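Local coordinates for protein CbbY (Rhodobacter sphaeroides, PDB 4UAS), which selectively dephosphorylates xylulose-1,5-bisphosphate, a potent inhibitor made by Rubisco itself, in a magnesium-dependent reaction of the HAD superfamily, at residues A[110-115]-A[162-167]. Numbering follows the deposited sequence.
With PO4 (phosphate ion), chain C.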
loop_
_atom_site.group_PDB
_atom_site.type_symbol
_atom_site.label_atom_id
_atom_site.label_comp_id
_atom_site.label_asym_id
_atom_site.label_seq_id
_atom_site.Cartn_x
_atom_site.Cartn_y
_atom_site.Cartn_z
ATOM N N ARG A 110 -12.592 -8.586 -11.845
ATOM C CA ARG A 110 -12.553 -7.187 -11.428
ATOM C C ARG A 110 -11.423 -6.998 -10.401
ATOM O O ARG A 110 -11.113 -7.851 -9.593
ATOM C CB ARG A 110 -13.901 -6.773 -10.848
ATOM C CG ARG A 110 -15.014 -6.874 -11.873
ATOM C CD ARG A 110 -16.327 -6.290 -11.349
ATOM N NE ARG A 110 -16.316 -4.812 -11.445
ATOM C CZ ARG A 110 -16.773 -3.984 -10.486
ATOM N NH1 ARG A 110 -17.295 -4.478 -9.392
ATOM N NH2 ARG A 110 -16.763 -2.663 -10.613
ATOM N N LEU A 111 -10.869 -5.802 -10.410
ATOM C CA LEU A 111 -9.661 -5.441 -9.651
ATOM C C LEU A 111 -9.925 -4.239 -8.751
ATOM O O LEU A 111 -10.527 -3.256 -9.161
ATOM C CB LEU A 111 -8.530 -5.097 -10.638
ATOM C CG LEU A 111 -8.186 -6.174 -11.639
ATOM C CD1 LEU A 111 -7.061 -5.711 -12.556
ATOM C CD2 LEU A 111 -7.839 -7.497 -11.061
ATOM N N ALA A 112 -9.372 -4.300 -7.537
ATOM C CA ALA A 112 -9.444 -3.210 -6.590
ATOM C C ALA A 112 -8.055 -2.898 -6.029
ATOM O O ALA A 112 -7.223 -3.829 -5.873
ATOM C CB ALA A 112 -10.410 -3.483 -5.452
ATOM N N VAL A 113 -7.860 -1.684 -5.607
ATOM C CA VAL A 113 -6.836 -1.293 -4.651
ATOM C C VAL A 113 -7.495 -1.139 -3.287
ATOM O O VAL A 113 -8.581 -0.604 -3.180
ATOM C CB VAL A 113 -6.192 0.056 -5.071
ATOM C CG1 VAL A 113 -5.638 0.865 -3.955
ATOM C CG2 VAL A 113 -5.147 -0.276 -6.144
ATOM N N ALA A 114 -6.796 -1.628 -2.257
ATOM C CA ALA A 114 -7.194 -1.468 -0.872
ATOM C C ALA A 114 -5.937 -1.057 -0.104
ATOM O O ALA A 114 -5.069 -1.915 0.120
ATOM C CB ALA A 114 -7.803 -2.732 -0.318
ATOM N N THR A 115 -5.804 0.231 0.219
ATOM C CA THR A 115 -4.566 0.816 0.686
ATOM C C THR A 115 -4.788 1.819 1.779
ATOM O O THR A 115 -5.805 2.500 1.812
ATOM C CB THR A 115 -3.808 1.482 -0.526
ATOM O OG1 THR A 115 -2.552 1.993 -0.064
ATOM C CG2 THR A 115 -4.583 2.528 -1.127
ATOM N N ARG A 162 -17.557 -4.118 -0.731
ATOM C CA ARG A 162 -18.887 -3.586 -0.919
ATOM C C ARG A 162 -18.995 -2.937 -2.290
ATOM O O ARG A 162 -19.986 -3.096 -3.023
ATOM C CB ARG A 162 -19.297 -2.651 0.215
ATOM C CG ARG A 162 -20.788 -2.251 0.048
ATOM C CD ARG A 162 -21.384 -1.463 1.134
ATOM N NE ARG A 162 -20.587 -0.434 1.384
ATOM C CZ ARG A 162 -19.668 -0.248 2.419
ATOM N NH1 ARG A 162 -19.458 -0.927 3.541
ATOM N NH2 ARG A 162 -18.987 0.776 2.268
ATOM N N GLU A 163 -18.009 -2.137 -2.662
ATOM C CA GLU A 163 -18.013 -1.462 -3.955
ATOM C C GLU A 163 -17.883 -2.435 -5.104
ATOM O O GLU A 163 -18.519 -2.244 -6.132
ATOM C CB GLU A 163 -16.930 -0.390 -4.023
ATOM C CG GLU A 163 -17.220 0.763 -3.101
ATOM C CD GLU A 163 -16.449 2.014 -3.303
ATOM O OE1 GLU A 163 -17.013 2.912 -3.949
ATOM O OE2 GLU A 163 -15.343 2.069 -2.828
ATOM N N LEU A 164 -17.079 -3.488 -4.954
ATOM C CA LEU A 164 -16.960 -4.520 -5.960
ATOM C C LEU A 164 -18.211 -5.329 -6.104
ATOM O O LEU A 164 -18.468 -5.866 -7.215
ATOM C CB LEU A 164 -15.822 -5.498 -5.601
ATOM C CG LEU A 164 -14.400 -5.007 -5.824
ATOM C CD1 LEU A 164 -13.420 -5.903 -5.057
ATOM C CD2 LEU A 164 -14.016 -4.943 -7.326
ATOM N N ASP A 165 -18.952 -5.457 -5.004
ATOM C CA ASP A 165 -20.109 -6.304 -4.902
ATOM C C ASP A 165 -19.704 -7.747 -5.211
ATOM O O ASP A 165 -20.386 -8.448 -6.000
ATOM C CB ASP A 165 -21.281 -5.804 -5.770
ATOM C CG ASP A 165 -22.565 -6.522 -5.409
ATOM O OD1 ASP A 165 -22.809 -6.774 -4.169
ATOM O OD2 ASP A 165 -23.386 -6.754 -6.338
ATOM N N VAL A 166 -18.649 -8.230 -4.559
ATOM C CA VAL A 166 -18.160 -9.638 -4.690
ATOM C C VAL A 166 -18.057 -10.108 -3.250
ATOM O O VAL A 166 -17.471 -9.399 -2.409
ATOM C CB VAL A 166 -16.797 -9.699 -5.411
ATOM C CG1 VAL A 166 -16.244 -11.091 -5.422
ATOM C CG2 VAL A 166 -16.903 -9.214 -6.876
ATOM N N PRO A 167 -18.563 -11.332 -2.959
ATOM C CA PRO A 167 -18.436 -11.873 -1.588
ATOM C C PRO A 167 -16.943 -12.191 -1.367
ATOM O O PRO A 167 -16.242 -12.633 -2.289
ATOM C CB PRO A 167 -19.290 -13.125 -1.585
ATOM C CG PRO A 167 -19.738 -13.344 -2.954
ATOM C CD PRO A 167 -19.354 -12.216 -3.830
HETATM P P PO4 C . -0.353 0.175 1.894
HETATM O O1 PO4 C . -1.637 -0.049 2.793
HETATM O O2 PO4 C . 0.334 1.509 2.402
HETATM O O3 PO4 C . -0.586 0.358 0.404
HETATM O O4 PO4 C . 0.708 -0.952 2.141
#
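The side chain of R110 sets out with CG anti to its carbonyl carbon (chi1 -62°), then bends at chi3 (79°); in this one of its two modelled conformers, the turn carries the guanidinium over to the C-terminal end of helix 155-164. There NH1 comes to 2.8 Å from the carbonyl O of L164, which lies at the edge of the group, while CD2 of L164 sits over one face, 3.9 Å from NH1. The same methyl also rests on the arginine's own stem, 4.0 Å from CB. The other branch of L164 reaches further along the strand, CD1 meeting CB of A112 at 3.9 Å; the leucine also packs on A4 and L6 of strand 4-7 and on V140. Helix 155-164 is thus laid against one side of the parallel Rossmann-like HAD sheet, with helix 97-107 covering L111 on the other. Further along the same segment, T115 of the substrate site gives its OG1 hydrogen to phosphate O3 at 2.6 Å. The helix ends at L164, with D165 at positive phi (59°). An arginine charge beside the last helical carbonyl would probably be favourable, though only for the conformer described, while the two methyls of L164 add van der Waals contact, wholly apolar only at A112.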